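PDB 4LG3: DUF4875 domain-containing protein from Desulfovibrio piger, which is of unknown function, a member of the DUF4875 family, whose fold joins a mixed beta sheet to several helices. Local coordinates for residues R150-K153 with A154-K158; S49-K53 with R54-A58; L160-A164 with E165-L169; R121-A125 with Q126-I130. All coordinates share one frame; numbering follows the deposited sequence.

Contact 1: residues R150-K153 with A154-K158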
loop_
_atom_site.group_PDB
_atom_site.type_symbol
_atom_site.label_atom_id
_atom_site.label_comp_id
_atom_site.label_asym_id
_atom_site.label_seq_id
_atom_site.Cartn_x
_atom_site.Cartn_y
_atom_site.Cartn_z
ATOM N N ARG A 150 9.202 11.725 -19.911
ATOM C CA ARG A 150 10.110 11.337 -20.995
ATOM C C ARG A 150 11.573 11.353 -20.522
ATOM O O ARG A 150 12.267 10.340 -20.644
ATOM C CB ARG A 150 9.926 12.283 -22.203
ATOM C CG ARG A 150 10.534 11.767 -23.498
ATOM C CD ARG A 150 10.808 12.914 -24.449
ATOM N NE ARG A 150 11.930 13.751 -24.014
ATOM C CZ ARG A 150 12.851 14.251 -24.837
ATOM N NH1 ARG A 150 12.791 14.005 -26.141
ATOM N NH2 ARG A 150 13.834 15.005 -24.365
ATOM N N ARG A 151 12.015 12.500 -19.963
ATOM C CA ARG A 151 13.367 12.716 -19.461
ATOM C C ARG A 151 13.639 11.924 -18.174
ATOM O O ARG A 151 14.763 11.442 -18.010
ATOM C CB ARG A 151 13.645 14.217 -19.257
ATOM C CG ARG A 151 14.257 14.860 -20.503
ATOM C CD ARG A 151 14.482 16.351 -20.388
ATOM N NE ARG A 151 14.809 16.939 -21.692
ATOM C CZ ARG A 151 13.970 17.663 -22.432
ATOM N NH1 ARG A 151 12.738 17.914 -22.000
ATOM N NH2 ARG A 151 14.358 18.146 -23.607
ATOM N N LEU A 152 12.637 11.778 -17.270
ATOM C CA LEU A 152 12.817 11.002 -16.037
ATOM C C LEU A 152 12.960 9.512 -16.363
ATOM O O LEU A 152 13.861 8.872 -15.815
ATOM C CB LEU A 152 11.685 11.230 -15.018
ATOM C CG LEU A 152 11.793 10.500 -13.657
ATOM C CD1 LEU A 152 13.140 10.743 -12.970
ATOM C CD2 LEU A 152 10.667 10.890 -12.746
ATOM N N LYS A 153 12.093 8.976 -17.263
ATOM C CA LYS A 153 12.136 7.586 -17.731
ATOM C C LYS A 153 13.517 7.263 -18.351
ATOM O O LYS A 153 14.078 6.203 -18.065
ATOM C CB LYS A 153 11.020 7.297 -18.765
ATOM C CG LYS A 153 9.633 7.042 -18.184
ATOM C CD LYS A 153 8.622 6.650 -19.282
ATOM C CE LYS A 153 7.189 6.641 -18.776
ATOM N NZ LYS A 153 6.444 5.409 -19.168
ATOM N N ALA A 154 14.066 8.189 -19.172
ATOM C CA ALA A 154 15.361 8.035 -19.845
ATOM C C ALA A 154 16.553 8.013 -18.866
ATOM O O ALA A 154 17.464 7.203 -19.047
ATOM C CB ALA A 154 15.557 9.143 -20.860
ATOM N N ALA A 155 16.549 8.899 -17.844
ATOM C CA ALA A 155 17.615 8.989 -16.847
ATOM C C ALA A 155 17.658 7.739 -15.962
ATOM O O ALA A 155 18.753 7.311 -15.590
ATOM C CB ALA A 155 17.432 10.233 -15.996
ATOM N N ILE A 156 16.472 7.147 -15.632
ATOM C CA ILE A 156 16.394 5.924 -14.815
ATOM C C ILE A 156 16.904 4.774 -15.682
ATOM O O ILE A 156 17.751 4.004 -15.239
ATOM C CB ILE A 156 14.976 5.667 -14.190
ATOM C CG1 ILE A 156 14.582 6.801 -13.211
ATOM C CG2 ILE A 156 14.909 4.305 -13.462
ATOM C CD1 ILE A 156 13.104 6.931 -12.939
ATOM N N ALA A 157 16.452 4.727 -16.944
ATOM C CA ALA A 157 16.852 3.733 -17.943
ATOM C C ALA A 157 18.365 3.717 -18.120
ATOM O O ALA A 157 18.957 2.643 -18.076
ATOM C CB ALA A 157 16.174 4.024 -19.271
ATOM N N LYS A 158 18.993 4.905 -18.255
ATOM C CA LYS A 158 20.438 5.072 -18.431
ATOM C C LYS A 158 21.209 4.612 -17.197
ATOM O O LYS A 158 22.295 4.054 -17.327
ATOM C CB LYS A 158 20.783 6.538 -18.738
ATOM C CG LYS A 158 22.146 6.702 -19.412
ATOM C CD LYS A 158 22.324 8.072 -20.022
ATOM C CE LYS A 158 23.282 8.034 -21.190
ATOM N NZ LYS A 158 23.232 9.278 -22.010
#
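Leu152 and Ile156, one helical turn apart, make the side-chain contact here: Leu152 CD1 lies 3.8 Å from Ile156 CD1, the two branched chains slanting across each other on one face of the helix. The CG of Leu152 points away from its backbone N (chi1 -178°), which tips the isopropyl end along the helix toward Ile156. Ile156 answers with CG1, which packs against the peptide oxygen of the preceding turn, Ile156 CG1 to Leu152 O being 3.4 Å. Beneath the side chains runs regular alpha-helical bonding. Ile156 N donates to Leu152 O at 3.1 Å, and Ala157 N to Lys153 O at 3.0 Å, with Ala154 and Ala155 bonded in the same way to Arg150 and Arg151. Three alanines in four positions suit this run, since a methyl group keeps the helix slim and costs little conformational entropy; that of Ala157 rests 3.3 Å from Lys153 O, measured from its CB. The long polar chains leave the helix on its other sides. Arg151 reaches back to form a salt bridge with Asp148 just before the helix, while Lys153 makes a weak hydrogen bond to the carbonyl of Val167. Apolar residues fill the remaining face because it is covered: Leu152 meets Trp134 and Met137, and Ile156 meets Leu133 and Trp134, all from helix 125-137. Phe141, in the loop beyond that helix, touches Leu152 and Ala155. Helix 149-160 therefore packs through this leucine-isoleucine face on helix 125-137, well away from the centre of the chain.

Contact 2: residues S49-K53 with R54-A58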
loop_
_atom_site.group_PDB
_atom_site.type_symbol
_atom_site.label_atom_id
_atom_site.label_comp_id
_atom_site.label_asym_id
_atom_site.label_seq_id
_atom_site.Cartn_x
_atom_site.Cartn_y
_atom_site.Cartn_z
ATOM N N SER A 49 6.743 -9.970 -5.897
ATOM C CA SER A 49 6.088 -10.374 -7.156
ATOM C C SER A 49 5.464 -11.782 -7.104
ATOM O O SER A 49 4.606 -12.099 -7.947
ATOM C CB SER A 49 7.038 -10.260 -8.338
ATOM O OG SER A 49 8.202 -11.027 -8.094
ATOM N N THR A 50 5.841 -12.586 -6.089
ATOM C CA THR A 50 5.303 -13.942 -5.885
ATOM C C THR A 50 4.183 -13.950 -4.836
ATOM O O THR A 50 3.614 -15.001 -4.578
ATOM C CB THR A 50 6.401 -14.917 -5.499
ATOM O OG1 THR A 50 7.031 -14.448 -4.300
ATOM C CG2 THR A 50 7.402 -15.120 -6.614
ATOM N N VAL A 51 3.865 -12.783 -4.254
ATOM C CA VAL A 51 2.779 -12.610 -3.292
ATOM C C VAL A 51 1.477 -12.482 -4.110
ATOM O O VAL A 51 1.385 -11.623 -4.986
ATOM C CB VAL A 51 3.006 -11.411 -2.324
ATOM C CG1 VAL A 51 1.888 -11.310 -1.303
ATOM C CG2 VAL A 51 4.349 -11.533 -1.611
ATOM N N SER A 52 0.513 -13.397 -3.876
ATOM C CA SER A 52 -0.766 -13.386 -4.578
ATOM C C SER A 52 -1.672 -12.218 -4.128
ATOM O O SER A 52 -1.454 -11.612 -3.074
ATOM C CB SER A 52 -1.491 -14.704 -4.369
ATOM O OG SER A 52 -1.857 -14.856 -3.012
ATOM N N LYS A 53 -2.704 -11.935 -4.937
ATOM C CA LYS A 53 -3.733 -10.938 -4.672
ATOM C C LYS A 53 -4.436 -11.300 -3.358
ATOM O O LYS A 53 -4.721 -10.419 -2.535
ATOM C CB LYS A 53 -4.745 -10.923 -5.841
ATOM C CG LYS A 53 -5.779 -9.824 -5.730
ATOM C CD LYS A 53 -6.809 -9.889 -6.823
ATOM C CE LYS A 53 -7.855 -8.821 -6.610
ATOM N NZ LYS A 53 -8.850 -8.797 -7.707
ATOM N N ARG A 54 -4.697 -12.610 -3.174
ATOM C CA ARG A 54 -5.351 -13.162 -2.001
ATOM C C ARG A 54 -4.505 -12.894 -0.747
ATOM O O ARG A 54 -5.049 -12.494 0.276
ATOM C CB ARG A 54 -5.625 -14.660 -2.212
ATOM C CG ARG A 54 -6.467 -15.330 -1.135
ATOM C CD ARG A 54 -7.929 -14.947 -1.186
ATOM N NE ARG A 54 -8.752 -15.668 -0.213
ATOM C CZ ARG A 54 -8.949 -15.282 1.046
ATOM N NH1 ARG A 54 -8.349 -14.188 1.518
ATOM N NH2 ARG A 54 -9.736 -15.993 1.847
ATOM N N GLN A 55 -3.183 -13.036 -0.841
ATOM C CA GLN A 55 -2.271 -12.784 0.273
ATOM C C GLN A 55 -2.205 -11.290 0.613
ATOM O O GLN A 55 -2.163 -10.944 1.788
ATOM C CB GLN A 55 -0.890 -13.324 -0.058
ATOM C CG GLN A 55 -0.811 -14.835 0.110
ATOM C CD GLN A 55 0.460 -15.420 -0.434
ATOM O OE1 GLN A 55 1.133 -14.836 -1.283
ATOM N NE2 GLN A 55 0.816 -16.603 0.035
ATOM N N LEU A 56 -2.237 -10.413 -0.410
ATOM C CA LEU A 56 -2.237 -8.967 -0.226
ATOM C C LEU A 56 -3.518 -8.528 0.489
ATOM O O LEU A 56 -3.458 -7.732 1.421
ATOM C CB LEU A 56 -2.069 -8.220 -1.578
ATOM C CG LEU A 56 -0.730 -8.440 -2.347
ATOM C CD1 LEU A 56 -0.789 -7.792 -3.705
ATOM C CD2 LEU A 56 0.464 -7.917 -1.560
ATOM N N ALA A 57 -4.670 -9.077 0.074
ATOM C CA ALA A 57 -5.983 -8.830 0.684
ATOM C C ALA A 57 -6.011 -9.336 2.137
ATOM O O ALA A 57 -6.406 -8.590 3.026
ATOM C CB ALA A 57 -7.079 -9.503 -0.132
ATOM N N ALA A 58 -5.527 -10.568 2.383
ATOM C CA ALA A 58 -5.474 -11.171 3.721
ATOM C C ALA A 58 -4.632 -10.337 4.681
ATOM O O ALA A 58 -4.945 -10.298 5.867
ATOM C CB ALA A 58 -4.925 -12.582 3.650
#
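Ala57 N donates to Lys53 O at 2.9 Å in the first turn of helix 53-71. Ahead of it, Gln55 OE1 takes the backbone N-H of Ser52 at 3.0 Å, and Ser52 repays the bond: its OG accepts from Gln55 N at 3.1 Å. The two bonds are similarly bent, with N-H...acceptor angles of 155° and 151°. Each residue thus uses its side chain to satisfy the other's peptide nitrogen. Ser52 suits the first position because its short side chain can fold back over the helix start; with OG between the backbone N and the carbonyl carbon (chi1 66°), the hydroxyl faces the first turn. Glutamine has the length to answer. Its chain runs extended beyond CG, passing Ser52 OG at 3.3 Å from Gln55 CG, and brings the amide oxygen to Ser52 N, which lies tilted from the amide plane. On the apolar side, Val51 CG1 sits 3.7 Å from Leu56 CD2 and also borders the aliphatic part of Gln55, whose chain slants past the valine. This pair, one residue before the cap and four after it, forms a hydrophobic staple beside the polar exchange. Leu56 N bonds in turn to Ser52 O at 3.0 Å. Lys53 stretches out fully from the helix start to a salt bridge with Glu175 and a hydrogen bond to Pro176 O, tying the helix to strand 175-176, while Arg54 makes a cation-pi contact with Trp181. The reciprocal Ser52-Gln55 pairing is a capping box, with Ser52 as the N-cap and glutamine in the role often played by glutamate.

Contact 3: residues L160-A164 with E165-L169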
loop_
_atom_site.group_PDB
_atom_site.type_symbol
_atom_site.label_atom_id
_atom_site.label_comp_id
_atom_site.label_asym_id
_atom_site.label_seq_id
_atom_site.Cartn_x
_atom_site.Cartn_y
_atom_site.Cartn_z
ATOM N N LEU A 160 20.065 2.320 -14.795
ATOM C CA LEU A 160 19.856 0.891 -14.566
ATOM C C LEU A 160 20.202 0.044 -15.784
ATOM O O LEU A 160 20.172 -1.187 -15.696
ATOM C CB LEU A 160 18.398 0.620 -14.140
ATOM C CG LEU A 160 17.928 1.268 -12.847
ATOM C CD1 LEU A 160 16.457 1.033 -12.639
ATOM C CD2 LEU A 160 18.719 0.767 -11.649
ATOM N N LYS A 161 20.538 0.697 -16.908
ATOM C CA LYS A 161 20.923 0.063 -18.171
ATOM C C LYS A 161 19.803 -0.905 -18.640
ATOM O O LYS A 161 20.048 -2.059 -19.008
ATOM C CB LYS A 161 22.313 -0.617 -18.054
ATOM C CG LYS A 161 23.411 0.352 -17.597
ATOM C CD LYS A 161 24.692 -0.335 -17.159
ATOM C CE LYS A 161 25.726 0.656 -16.673
ATOM N NZ LYS A 161 25.429 1.163 -15.303
ATOM N N ILE A 162 18.559 -0.399 -18.610
ATOM C CA ILE A 162 17.327 -1.096 -19.011
ATOM C C ILE A 162 16.539 -0.209 -20.016
ATOM O O ILE A 162 16.802 0.995 -20.053
ATOM C CB ILE A 162 16.451 -1.475 -17.768
ATOM C CG1 ILE A 162 15.989 -0.237 -16.970
ATOM C CG2 ILE A 162 17.140 -2.519 -16.872
ATOM C CD1 ILE A 162 14.696 -0.438 -16.181
ATOM N N PRO A 163 15.573 -0.733 -20.823
ATOM C CA PRO A 163 14.816 0.171 -21.720
ATOM C C PRO A 163 13.840 1.058 -20.935
ATOM O O PRO A 163 13.283 0.616 -19.930
ATOM C CB PRO A 163 14.080 -0.783 -22.664
ATOM C CG PRO A 163 13.959 -2.058 -21.907
ATOM C CD PRO A 163 15.117 -2.138 -20.952
ATOM N N ALA A 164 13.630 2.302 -21.402
ATOM C CA ALA A 164 12.747 3.290 -20.776
ATOM C C ALA A 164 11.269 2.842 -20.727
ATOM O O ALA A 164 10.519 3.309 -19.859
ATOM C CB ALA A 164 12.855 4.614 -21.507
ATOM N N GLU A 165 10.856 1.933 -21.632
ATOM C CA GLU A 165 9.475 1.440 -21.681
ATOM C C GLU A 165 9.176 0.489 -20.481
ATOM O O GLU A 165 8.012 0.148 -20.235
ATOM C CB GLU A 165 9.145 0.789 -23.040
ATOM C CG GLU A 165 9.977 -0.431 -23.402
ATOM C CD GLU A 165 9.633 -1.034 -24.750
ATOM O OE1 GLU A 165 8.447 -1.373 -24.969
ATOM O OE2 GLU A 165 10.553 -1.171 -25.588
ATOM N N LYS A 166 10.233 0.107 -19.738
ATOM C CA LYS A 166 10.171 -0.715 -18.536
ATOM C C LYS A 166 10.183 0.195 -17.283
ATOM O O LYS A 166 10.026 -0.306 -16.174
ATOM C CB LYS A 166 11.354 -1.713 -18.512
ATOM C CG LYS A 166 10.964 -3.192 -18.540
ATOM C CD LYS A 166 10.607 -3.738 -17.138
ATOM C CE LYS A 166 10.257 -5.215 -17.116
ATOM N NZ LYS A 166 9.900 -5.677 -15.741
ATOM N N VAL A 167 10.343 1.536 -17.467
ATOM C CA VAL A 167 10.403 2.530 -16.389
ATOM C C VAL A 167 9.031 3.214 -16.192
ATOM O O VAL A 167 8.550 3.928 -17.066
ATOM C CB VAL A 167 11.538 3.580 -16.616
ATOM C CG1 VAL A 167 11.515 4.682 -15.562
ATOM C CG2 VAL A 167 12.907 2.914 -16.652
HETATM N N MSE A 168 8.430 3.003 -15.015
HETATM C CA MSE A 168 7.158 3.578 -14.581
HETATM C C MSE A 168 7.034 3.455 -13.086
HETATM O O MSE A 168 7.613 2.536 -12.488
HETATM C CB MSE A 168 5.959 2.930 -15.272
HETATM C CG MSE A 168 5.753 1.464 -14.916
HETATM SE SE MSE A 168 4.830 0.622 -16.380
HETATM C CE MSE A 168 6.301 0.452 -17.607
ATOM N N LEU A 169 6.287 4.389 -12.478
ATOM C CA LEU A 169 6.057 4.407 -11.051
ATOM C C LEU A 169 5.078 3.294 -10.671
ATOM O O LEU A 169 5.306 2.602 -9.672
ATOM C CB LEU A 169 5.551 5.796 -10.585
ATOM C CG LEU A 169 5.145 5.953 -9.082
ATOM C CD1 LEU A 169 6.319 5.655 -8.101
ATOM C CD2 LEU A 169 4.503 7.278 -8.823
#
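Glu165 meets the preceding residues through its aliphatic part: its CG lies 4.2 Å from Pro163 CB, a loose contact at the surface. Lys166 follows, its backbone N bonded to Pro163 O at 3.1 Å while its CB rests over the same oxygen, Lys166 CB to Pro163 O being 3.3 Å. Val167 then donates from its N to Ala164 O at 3.0 Å. Both bonds span three residues, and both donors stand above the acceptor's carbonyl plane, consistent with the tight winding of a 3-10 turn. Proline fits ahead of such a turn because its ring fixes phi and it needs no N-H there, and alanine leaves the turn uncluttered. The side chain of Val167 closes the loop on its apolar side, with CG2 3.8 Å from Ile162 CD1; the two side chains cross at about a right angle. In Ile162, CG1 lies between the backbone N and the carbonyl carbon (chi1 61°), which turns CD1 toward the valine. Beta-branched residues suit these extended positions on either side of the turn. Outside it, Ile162 packs on Gln126 and Ile130 of helix 125-137, whereas Val167 and Ala164 lean on Ile156 and Ala157 of helix 149-160.

Contact 4: residues R121-A125 with Q126-I130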
loop_
_atom_site.group_PDB
_atom_site.type_symbol
_atom_site.label_atom_id
_atom_site.label_comp_id
_atom_site.label_asym_id
_atom_site.label_seq_id
_atom_site.Cartn_x
_atom_site.Cartn_y
_atom_site.Cartn_z
ATOM N N ARG A 121 -0.659 -8.927 -8.031
ATOM C CA ARG A 121 0.641 -9.376 -7.476
ATOM C C ARG A 121 1.382 -8.217 -6.833
ATOM O O ARG A 121 1.016 -7.060 -7.066
ATOM C CB ARG A 121 1.528 -9.966 -8.593
ATOM C CG ARG A 121 1.830 -8.988 -9.740
ATOM C CD ARG A 121 3.039 -9.416 -10.548
ATOM N NE ARG A 121 3.329 -8.512 -11.663
ATOM C CZ ARG A 121 4.248 -7.550 -11.644
ATOM N NH1 ARG A 121 4.979 -7.340 -10.558
ATOM N NH2 ARG A 121 4.452 -6.801 -12.714
ATOM N N GLY A 122 2.455 -8.525 -6.105
ATOM C CA GLY A 122 3.360 -7.513 -5.568
ATOM C C GLY A 122 4.385 -7.124 -6.620
ATOM O O GLY A 122 4.242 -7.492 -7.788
ATOM N N LEU A 123 5.449 -6.416 -6.241
ATOM C CA LEU A 123 6.415 -5.940 -7.243
ATOM C C LEU A 123 7.775 -6.619 -7.149
ATOM O O LEU A 123 8.171 -7.101 -6.087
ATOM C CB LEU A 123 6.596 -4.397 -7.134
ATOM C CG LEU A 123 5.321 -3.491 -7.037
ATOM C CD1 LEU A 123 5.693 -2.035 -7.116
ATOM C CD2 LEU A 123 4.294 -3.794 -8.144
ATOM N N THR A 124 8.499 -6.650 -8.277
ATOM C CA THR A 124 9.844 -7.232 -8.351
ATOM C C THR A 124 10.834 -6.259 -7.718
ATOM O O THR A 124 10.543 -5.065 -7.612
ATOM C CB THR A 124 10.249 -7.550 -9.811
ATOM O OG1 THR A 124 10.371 -6.338 -10.549
ATOM C CG2 THR A 124 9.281 -8.465 -10.515
ATOM N N ALA A 125 12.018 -6.744 -7.355
ATOM C CA ALA A 125 13.081 -5.891 -6.807
ATOM C C ALA A 125 13.395 -4.745 -7.776
ATOM O O ALA A 125 13.606 -3.615 -7.337
ATOM C CB ALA A 125 14.330 -6.715 -6.543
ATOM N N GLN A 126 13.389 -5.039 -9.100
ATOM C CA GLN A 126 13.661 -4.042 -10.139
ATOM C C GLN A 126 12.560 -2.977 -10.196
ATOM O O GLN A 126 12.867 -1.791 -10.293
ATOM C CB GLN A 126 13.835 -4.698 -11.498
ATOM C CG GLN A 126 14.616 -3.815 -12.445
ATOM C CD GLN A 126 14.516 -4.278 -13.854
ATOM O OE1 GLN A 126 13.436 -4.301 -14.450
ATOM N NE2 GLN A 126 15.653 -4.593 -14.430
ATOM N N GLU A 127 11.288 -3.407 -10.099
ATOM C CA GLU A 127 10.127 -2.504 -10.090
ATOM C C GLU A 127 10.183 -1.573 -8.868
ATOM O O GLU A 127 9.920 -0.377 -8.987
ATOM C CB GLU A 127 8.823 -3.301 -10.114
ATOM C CG GLU A 127 8.440 -3.795 -11.506
ATOM C CD GLU A 127 7.343 -4.846 -11.564
ATOM O OE1 GLU A 127 7.095 -5.532 -10.547
ATOM O OE2 GLU A 127 6.778 -5.035 -12.661
ATOM N N LEU A 128 10.585 -2.117 -7.726
ATOM C CA LEU A 128 10.719 -1.395 -6.464
ATOM C C LEU A 128 11.873 -0.397 -6.502
ATOM O O LEU A 128 11.736 0.711 -5.981
ATOM C CB LEU A 128 10.897 -2.390 -5.305
ATOM C CG LEU A 128 9.655 -3.214 -4.913
ATOM C CD1 LEU A 128 10.041 -4.338 -3.992
ATOM C CD2 LEU A 128 8.584 -2.352 -4.288
ATOM N N LYS A 129 12.981 -0.765 -7.156
ATOM C CA LYS A 129 14.143 0.098 -7.348
ATOM C C LYS A 129 13.763 1.264 -8.268
ATOM O O LYS A 129 14.162 2.396 -7.989
ATOM C CB LYS A 129 15.343 -0.704 -7.925
ATOM C CG LYS A 129 16.644 0.094 -8.121
ATOM C CD LYS A 129 17.456 0.241 -6.828
ATOM C CE LYS A 129 18.109 1.603 -6.693
ATOM N NZ LYS A 129 18.461 1.912 -5.276
ATOM N N ILE A 130 12.977 1.002 -9.336
ATOM C CA ILE A 130 12.559 2.038 -10.292
ATOM C C ILE A 130 11.721 3.090 -9.538
ATOM O O ILE A 130 11.944 4.300 -9.730
ATOM C CB ILE A 130 11.811 1.439 -11.532
ATOM C CG1 ILE A 130 12.762 0.628 -12.425
ATOM C CG2 ILE A 130 11.121 2.525 -12.365
ATOM C CD1 ILE A 130 12.066 -0.224 -13.502
#
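An extended approach through Leu123 and Thr124 turns into helix at Ala125, and the first turn closes with Leu128 N bonded to Thr124 O at 3.0 Å and Lys129 N to Ala125 O. Glu127 is the hub of the side chains. Its OE1 is gripped by two donors, Arg121 NH1 at 2.8 Å on the syn lone pair and Thr124 N at 2.9 Å on the anti side. Arg121 NH2 takes the other oxygen, Glu127 OE2, at 2.9 Å, so the arginine holds the carboxylate end-on with both terminal nitrogens. The guanidinium and carboxylate planes lie only 4° apart, and both bonds are nearly straight. Such a two-pronged salt bridge resists rotation of the acid, and it probably favours the ionised form of this buried glutamate. Thr124 completes the exchange by accepting from Glu127 N with its OG1 at 3.1 Å, which makes the pair a capping box at the N-terminus of helix 125-137. The threonine's OG1 stands between its backbone N and carbonyl carbon (chi1 66°), and so short a hydroxyl arm can reach the N-H three residues on. Arg121 NH1 also donates to Gly122 O, which adds a second, more bent bond on the loop side. Leu123, placed just before the cap where it can pack on Leu128, covers the apolar flank: its CB lies 4.0 Å from Leu128 CG and 3.6 Å from Glu127 OE1. The loop is pinned from outside too, Leu123 pairing by backbone bonds with Ser48, while Asp47 accepts from Ala125 N. Pro171 touches Glu127, and Leu160 of helix 149-160 packs on Lys129 and Ile130.

How the contacts relate
Contacts 1, 2 and 4 are partly buried; contact 3 lies at the surface. Contacts 2 and 4 are alike in chemistry: each starts a helix with a capping box and an apolar pair bracketing it, but contact 4 adds a salt bridge from Arg121 to the buried Glu127 where contact 2 has a neutral glutamine. They touch, Ser49 against Thr124 and Leu56 against Arg121, and lie nearer the chain's centre than the other two. Contacts 1 and 3 form an outlying unit, the mid-helix face of 149-160 meeting the following 3-10 turn through Ile156 and Val167. Helix 125-137 links the groups: contact 4 begins it, contact 1 packs on it, and contact 3 borders it through Ile130.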